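Local coordinates for ABC-type phosphate transport system, periplasmic component (Lactobacillus brevis, PDB 4ECF), which probably binds phosphate as the solute-binding component of an ABC transporter that imports it across the cytoplasmic membrane, at residues 84-89 with 157-162; 107-112 with 120-125; 182-185 with 191-194. All blocks are in the same frame, centred on the assembly; numbering follows the deposited sequence. Where two conformers were deposited one is given.

From the N terminus, the chain first reaches 84-89, the end of strand 73-87, and 67 residues pass before helix 156-165 returns to it at 157-162 to close interaction 1. Nested inside that loop, interaction 2 joins the turn after helix 98-105 to the start of strand 123-127, closing a short loop of its own. Interaction 3 follows in series: 182-185 lies beside strand 73-87, and the chain comes back at 191-194 after five residues, closing a short loop between strand 183-187 and helix 194-198. All three reach the same mixed sheet. Val87 packs on Trp112 and Ile162 on Ile125, linking interactions 1 and 2, while backbone bonds between neighbouring strands probably join interactions 1 and 3.

Interaction 1: 84-89 with 157-162; sequences TPIVNK and GMVRSI. With EDO (1,2-ethanediol), chain K; ACT (acetate ion), chain C.
Val159 of helix 156-165 meets Ile86 of strand 73-87 methyl to methyl: its CG1 lies 4.2 Å from Ile86 CD1, the two side chains meeting at a slant. Around this pair Val159 also rests on Gln153 and Ser171, and Ile86 on Val173, so both are packed into the interior. At Arg160 the helix offers its backbone instead. Ile86 CD1 comes to 4.0 Å from Arg160 CA, the nearest approach of the two segments. It gets there because Ile86 CG1 is lodged between its own backbone N and carbonyl carbon (chi1 52°) and the chain then runs out extended, carrying the terminal methyl toward the helix. The side chain of Arg160 heads elsewhere. Stretched at first and bent at chi3, it leads its guanidinium away from the strand and presents NH1 to an acetate ion, with the oxygen in the guanidinium plane at its edge. Arg160 NH1 to acetate O measures 2.9 Å, and the N-H...O angle of 165° is nearly straight. The same nitrogen also bonds to Tyr177 O, and the acetate, probably from the crystallisation liquor, is held by Ser176 OG as well. Just past 157-162, Val163 O takes a bond from Asn88 ND2, a polar tie well apart from the methyl contact. Asn88 also grips one ethanediol, likewise probably from the liquor, with both ends of its amide: ND2 gives to ethanediol O2 at 3.1 Å, and OD1, which also takes Lys90 N, accepts from ethanediol O1 at 3.1 Å. The chemistry implies a small, nondirectional helix-on-sheet contact: methyls and a backbone carbon meet by van der Waals packing in a buried place, and the charge and the amide are turned to partners outside the methyl contact.

Interaction 2: 107-112 with 120-125; sequences GQITNW and QSIVLI
Ile109 reaches Ile122 shortly after the Schellman motif at Gly107 has ended helix 98-105: its CG2 lies 3.9 Å from Ile122 CD1. Next, Thr110 supplies its carbonyl oxygen. Ile122 N gives to Thr110 O at 2.9 Å in an almost perfectly straight bond (177°), though the nitrogen stands above the carbonyl plane. A water donates to Thr110 O and to Ile122 O and accepts from Ser121 OG, linking the two backbones beside the Ile122 N to Thr110 O bond. Asn111 faces Ser121 across a single antiparallel bridge, a non-hydrogen-bonded pair with their CA atoms 4.4 Å apart. With CG anti to the backbone N (chi1 -170°), its amide comes back over the Gln120 backbone. Gln120 N bonds to Asn111 OD1 at 3.2 Å, approaching from above the amide plane and nearly side-on, while OD1 has a stronger partner in Lys113 N and ND2 bonds to Asp119 OD1. Trp112 closes the bridge on the other side: Trp112 N gives to Gln120 O at 3.0 Å. Its indole lies across Ile122, whose CG1 sits 3.5 Å from the centroid of the five-membered ring, only 12° off the normal, a CH-pi contact. Gln120 CG adds a second aliphatic touch, 3.8 Å from Trp112 CD1. The indole N-H is used too, bonding to Gly168 O, which, with the packing on its face, should limit rotation of the ring. Together these contacts close the surface loop before strand 123-127. Ile109 leans on Lys103 and Ile104 of helix 98-105, whereas Trp112 and Ile122 rest on Ile170 of strand 169-174, to which strand 123-127 runs parallel. The closure thus joins helix 98-105 to strands 123-127 and 169-174 of the sheet.

Interaction 3: 182-185 with 191-194; sequences VQAL and APTE
Pro192 and Ala184 point their side chains at each other, and the ring CG does the touching: Pro192 CG lies 4.0 Å from Ala184 CB. The same side of the ring also meets the backbone of the next residue, with Leu185 O at 3.7 Å from Pro192 CG and equally 3.7 Å from Pro192 CD. Leu185 contributes nothing but this carbonyl, because its side chain points away and packs on Val87 of strand 73-87. The meeting is therefore one methyl and one carbonyl oxygen against the CG-CD edge of a pyrrolidine ring. Thr84, Phe175, Ser186 and Trp202 surround the ring further, so that Pro192 packs between strands 73-87 and 183-187 and the loops bearing Phe175 and Trp202. Nearby, Gln183 folds its amide back beside Ala184: Gln183 NE2 gives to Ala184 O at 2.8 Å, nearly straight at 171° and with that oxygen in the amide plane. An alanine in place of Pro192 would remove CG and CD, which would probably open a gap against Ala184 CB and Leu185 O and set the turn free to shift. The backbone is bent here as well, in a turn whose Thr193 N to Ala191 O bond, at 3.0 Å, is weak; Ala191 O has a second partner in Asn196 ND2. Thr193 OG1 is bonded to Asn196 N. An inverse gamma turn centred on Pro192, followed by the N-cap Thr193, thus joins strand 183-187 of the sheet to helix 194-198.

Interaction 1: 84-89 with 157-162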
# COMPACT_ATOMS: atom_id res chain seq x y z
N THR A 84 5.47 0.07 -5.81
CA THR A 84 6.34 0.31 -6.95
C THR A 84 6.15 1.72 -7.52
O THR A 84 5.04 2.24 -7.56
CB THR A 84 6.14 -0.70 -8.07
OG1 THR A 84 7.09 -0.46 -9.13
CG2 THR A 84 4.75 -0.66 -8.67
N PRO A 85 7.26 2.35 -7.92
CA PRO A 85 7.09 3.54 -8.78
C PRO A 85 6.40 3.15 -10.07
O PRO A 85 6.54 2.01 -10.56
CB PRO A 85 8.52 4.00 -9.07
CG PRO A 85 9.43 3.13 -8.30
CD PRO A 85 8.67 1.94 -7.83
N ILE A 86 5.58 4.08 -10.58
CA ILE A 86 4.94 3.93 -11.86
C ILE A 86 5.13 5.20 -12.65
O ILE A 86 5.19 6.28 -12.10
CB ILE A 86 3.42 3.63 -11.75
CG1 ILE A 86 2.67 4.64 -10.85
CG2 ILE A 86 3.18 2.19 -11.21
CD1 ILE A 86 1.16 4.66 -11.09
N VAL A 87 5.27 5.04 -13.96
CA VAL A 87 5.44 6.17 -14.85
C VAL A 87 4.49 6.10 -16.03
O VAL A 87 3.99 5.06 -16.38
CB VAL A 87 6.89 6.28 -15.37
CG1 VAL A 87 7.88 6.47 -14.23
CG2 VAL A 87 7.26 5.08 -16.24
N ASN A 88 4.27 7.27 -16.63
CA ASN A 88 3.54 7.34 -17.87
C ASN A 88 4.33 6.54 -18.91
O ASN A 88 5.56 6.55 -18.91
CB ASN A 88 3.40 8.81 -18.27
CG ASN A 88 2.68 8.98 -19.60
OD1 ASN A 88 3.32 8.98 -20.66
ND2 ASN A 88 1.38 9.15 -19.56
N LYS A 89 3.64 5.80 -19.75
CA LYS A 89 4.31 4.85 -20.65
C LYS A 89 5.23 5.47 -21.70
O LYS A 89 6.04 4.76 -22.32
CB LYS A 89 3.25 3.95 -21.31
CG LYS A 89 2.59 3.00 -20.35
CD LYS A 89 1.67 1.98 -21.03
CE LYS A 89 0.58 2.65 -21.86
NZ LYS A 89 -0.30 1.64 -22.54
N GLY A 157 -6.00 4.61 -6.73
CA GLY A 157 -6.66 4.59 -8.03
C GLY A 157 -6.54 5.89 -8.80
O GLY A 157 -6.31 5.85 -10.00
N MSE A 158 -6.63 7.02 -8.10
CA MSE A 158 -6.47 8.33 -8.74
C MSE A 158 -5.01 8.60 -9.17
O MSE A 158 -4.79 9.18 -10.22
CB MSE A 158 -7.04 9.43 -7.87
CG MSE A 158 -8.55 9.31 -7.72
SE MSE A 158 -9.30 10.66 -6.53
CE MSE A 158 -8.82 10.04 -4.78
N VAL A 159 -4.03 8.18 -8.36
CA VAL A 159 -2.62 8.27 -8.75
C VAL A 159 -2.44 7.47 -10.06
O VAL A 159 -1.88 7.97 -11.04
CB VAL A 159 -1.69 7.74 -7.63
CG1 VAL A 159 -0.38 7.27 -8.24
CG2 VAL A 159 -1.44 8.82 -6.55
N ARG A 160 -2.93 6.22 -10.11
CA ARG A 160 -2.79 5.44 -11.34
C ARG A 160 -3.42 6.15 -12.58
O ARG A 160 -2.79 6.22 -13.63
CB ARG A 160 -3.36 4.04 -11.14
CG ARG A 160 -3.38 3.23 -12.43
CD ARG A 160 -4.03 1.89 -12.19
NE ARG A 160 -5.42 1.97 -11.74
CZ ARG A 160 -6.11 0.96 -11.23
NH1 ARG A 160 -5.56 -0.23 -11.06
NH2 ARG A 160 -7.38 1.14 -10.87
N SER A 161 -4.65 6.64 -12.48
CA SER A 161 -5.29 7.26 -13.65
C SER A 161 -4.62 8.53 -14.12
O SER A 161 -4.51 8.77 -15.34
CB SER A 161 -6.79 7.52 -13.41
OG SER A 161 -7.00 8.20 -12.20
N ILE A 162 -4.13 9.35 -13.19
CA ILE A 162 -3.46 10.59 -13.53
C ILE A 162 -2.10 10.28 -14.17
O ILE A 162 -1.69 10.92 -15.15
CB ILE A 162 -3.29 11.51 -12.30
CG1 ILE A 162 -4.66 12.05 -11.85
CG2 ILE A 162 -2.32 12.65 -12.60
CD1 ILE A 162 -5.26 13.07 -12.80
C1 EDO K . 0.43 11.08 -22.92
O1 EDO K . 1.77 10.60 -22.73
C2 EDO K . -0.52 9.91 -23.15
O2 EDO K . -0.37 8.96 -22.09
C ACT C . -7.27 -2.38 -8.44
O ACT C . -6.75 -2.40 -9.58
OXT ACT C . -6.72 -2.99 -7.50
CH3 ACT C . -8.55 -1.62 -8.22

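Interaction 2: 107-112 with 120-125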
# COMPACT_ATOMS: atom_id res chain seq x y z
N GLY A 107 13.41 16.88 -6.85
CA GLY A 107 13.46 17.98 -7.81
C GLY A 107 14.83 18.34 -8.36
O GLY A 107 14.98 19.35 -9.05
N GLN A 108 15.85 17.57 -8.03
CA GLN A 108 17.18 17.81 -8.56
C GLN A 108 17.32 17.47 -10.04
O GLN A 108 18.11 18.07 -10.74
CB GLN A 108 18.21 17.01 -7.77
CG GLN A 108 18.33 17.44 -6.32
CD GLN A 108 19.22 16.52 -5.57
OE1 GLN A 108 20.44 16.55 -5.76
NE2 GLN A 108 18.64 15.63 -4.79
N ILE A 109 16.58 16.46 -10.49
CA ILE A 109 16.48 16.08 -11.89
C ILE A 109 15.07 16.44 -12.33
O ILE A 109 14.09 16.10 -11.64
CB ILE A 109 16.71 14.57 -12.07
CG1 ILE A 109 18.21 14.24 -11.93
CG2 ILE A 109 16.17 14.09 -13.42
CD1 ILE A 109 18.49 12.75 -11.84
N THR A 110 14.95 17.20 -13.41
CA THR A 110 13.63 17.73 -13.80
C THR A 110 13.16 17.32 -15.22
O THR A 110 12.06 17.65 -15.61
CB THR A 110 13.61 19.28 -13.73
OG1 THR A 110 14.61 19.79 -14.61
CG2 THR A 110 13.86 19.76 -12.27
N ASN A 111 14.02 16.65 -15.97
CA ASN A 111 13.71 16.17 -17.31
C ASN A 111 14.14 14.69 -17.44
O ASN A 111 15.23 14.28 -17.01
CB ASN A 111 14.41 17.07 -18.32
CG ASN A 111 13.96 16.80 -19.74
OD1 ASN A 111 14.20 15.72 -20.27
ND2 ASN A 111 13.38 17.83 -20.41
N TRP A 112 13.29 13.85 -18.04
CA TRP A 112 13.60 12.45 -18.20
C TRP A 112 14.86 12.18 -19.03
O TRP A 112 15.51 11.15 -18.89
CB TRP A 112 12.41 11.73 -18.84
CG TRP A 112 11.28 11.59 -17.88
CD1 TRP A 112 10.09 12.31 -17.84
CD2 TRP A 112 11.23 10.68 -16.75
NE1 TRP A 112 9.32 11.91 -16.80
CE2 TRP A 112 9.94 10.93 -16.09
CE3 TRP A 112 12.07 9.73 -16.24
CZ2 TRP A 112 9.56 10.24 -14.96
CZ3 TRP A 112 11.67 9.01 -15.11
CH2 TRP A 112 10.44 9.27 -14.49
N GLN A 120 11.50 15.39 -21.96
CA GLN A 120 10.16 15.63 -21.44
C GLN A 120 10.31 16.07 -19.98
O GLN A 120 10.99 15.37 -19.18
CB GLN A 120 9.33 14.31 -21.51
CG GLN A 120 8.14 14.18 -20.57
CD GLN A 120 6.94 15.01 -21.01
OE1 GLN A 120 6.45 14.82 -22.11
NE2 GLN A 120 6.46 15.94 -20.14
N SER A 121 9.65 17.17 -19.61
CA SER A 121 9.67 17.59 -18.22
C SER A 121 8.99 16.54 -17.35
O SER A 121 7.95 15.98 -17.73
CB SER A 121 9.01 18.96 -18.07
OG SER A 121 8.98 19.34 -16.71
N ILE A 122 9.57 16.28 -16.18
CA ILE A 122 9.02 15.33 -15.21
C ILE A 122 7.87 15.99 -14.45
O ILE A 122 7.97 17.18 -14.08
CB ILE A 122 10.09 14.86 -14.23
CG1 ILE A 122 11.24 14.20 -14.99
CG2 ILE A 122 9.47 13.99 -13.12
CD1 ILE A 122 12.38 13.71 -14.11
N VAL A 123 6.78 15.25 -14.23
CA VAL A 123 5.68 15.71 -13.41
C VAL A 123 5.54 14.77 -12.25
O VAL A 123 5.09 13.61 -12.42
CB VAL A 123 4.34 15.72 -14.21
CG1 VAL A 123 3.18 16.16 -13.32
CG2 VAL A 123 4.45 16.61 -15.45
N LEU A 124 5.90 15.24 -11.06
CA LEU A 124 5.75 14.44 -9.85
C LEU A 124 4.28 14.42 -9.45
O LEU A 124 3.61 15.46 -9.43
CB LEU A 124 6.60 15.01 -8.69
CG LEU A 124 8.10 15.09 -8.93
CD1 LEU A 124 8.76 15.78 -7.74
CD2 LEU A 124 8.71 13.72 -9.21
N ILE A 125 3.80 13.22 -9.14
CA ILE A 125 2.47 13.04 -8.57
C ILE A 125 2.64 12.36 -7.21
O ILE A 125 3.25 11.31 -7.11
CB ILE A 125 1.58 12.18 -9.50
CG1 ILE A 125 1.54 12.77 -10.93
CG2 ILE A 125 0.18 12.03 -8.92
CD1 ILE A 125 0.80 14.06 -11.05
O HOH W 1 10.07 18.80 -13.77

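Interaction 3: 182-185 with 191-194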
# COMPACT_ATOMS: atom_id res chain seq x y z
N VAL A 182 -0.16 1.95 -17.23
CA VAL A 182 1.06 2.54 -16.66
C VAL A 182 2.24 1.56 -16.71
O VAL A 182 2.05 0.37 -16.99
CB VAL A 182 0.83 3.02 -15.21
CG1 VAL A 182 -0.25 4.10 -15.16
CG2 VAL A 182 0.46 1.85 -14.30
N GLN A 183 3.44 2.07 -16.44
CA GLN A 183 4.67 1.28 -16.47
C GLN A 183 5.29 1.28 -15.09
O GLN A 183 5.66 2.33 -14.59
CB GLN A 183 5.63 1.85 -17.52
CG GLN A 183 7.08 1.35 -17.44
CD GLN A 183 7.23 -0.04 -18.03
OE1 GLN A 183 7.08 -0.20 -19.23
NE2 GLN A 183 7.54 -1.04 -17.19
N ALA A 184 5.40 0.10 -14.46
CA ALA A 184 6.17 -0.06 -13.21
C ALA A 184 7.64 0.01 -13.52
O ALA A 184 8.12 -0.58 -14.48
CB ALA A 184 5.88 -1.41 -12.51
N LEU A 185 8.37 0.72 -12.69
CA LEU A 185 9.82 0.74 -12.80
C LEU A 185 10.51 -0.30 -11.96
O LEU A 185 10.17 -0.52 -10.78
CB LEU A 185 10.36 2.12 -12.36
CG LEU A 185 9.93 3.34 -13.15
CD1 LEU A 185 10.55 4.61 -12.59
CD2 LEU A 185 10.21 3.23 -14.65
N ALA A 191 13.48 -6.02 -10.22
CA ALA A 191 12.10 -5.84 -10.66
C ALA A 191 11.16 -5.89 -9.47
O ALA A 191 11.46 -6.59 -8.49
CB ALA A 191 11.73 -6.91 -11.68
N PRO A 192 10.00 -5.21 -9.56
CA PRO A 192 8.97 -5.21 -8.51
C PRO A 192 8.12 -6.48 -8.66
O PRO A 192 7.02 -6.42 -9.19
CB PRO A 192 8.16 -3.95 -8.79
CG PRO A 192 8.37 -3.66 -10.27
CD PRO A 192 9.76 -4.19 -10.59
N THR A 193 8.66 -7.58 -8.16
CA THR A 193 8.03 -8.90 -8.21
C THR A 193 7.78 -9.43 -6.78
O THR A 193 8.44 -9.01 -5.80
CB THR A 193 8.92 -9.90 -8.96
OG1 THR A 193 10.13 -10.15 -8.24
CG2 THR A 193 9.23 -9.43 -10.38
N GLU A 194 6.87 -10.40 -6.69
CA GLU A 194 6.57 -11.07 -5.43
C GLU A 194 7.82 -11.71 -4.84
O GLU A 194 8.13 -11.52 -3.69
CB GLU A 194 5.51 -12.17 -5.67
CG GLU A 194 5.39 -13.17 -4.51
CD GLU A 194 4.53 -14.39 -4.81
OE1 GLU A 194 4.95 -15.25 -5.63
OE2 GLU A 194 3.46 -14.50 -4.17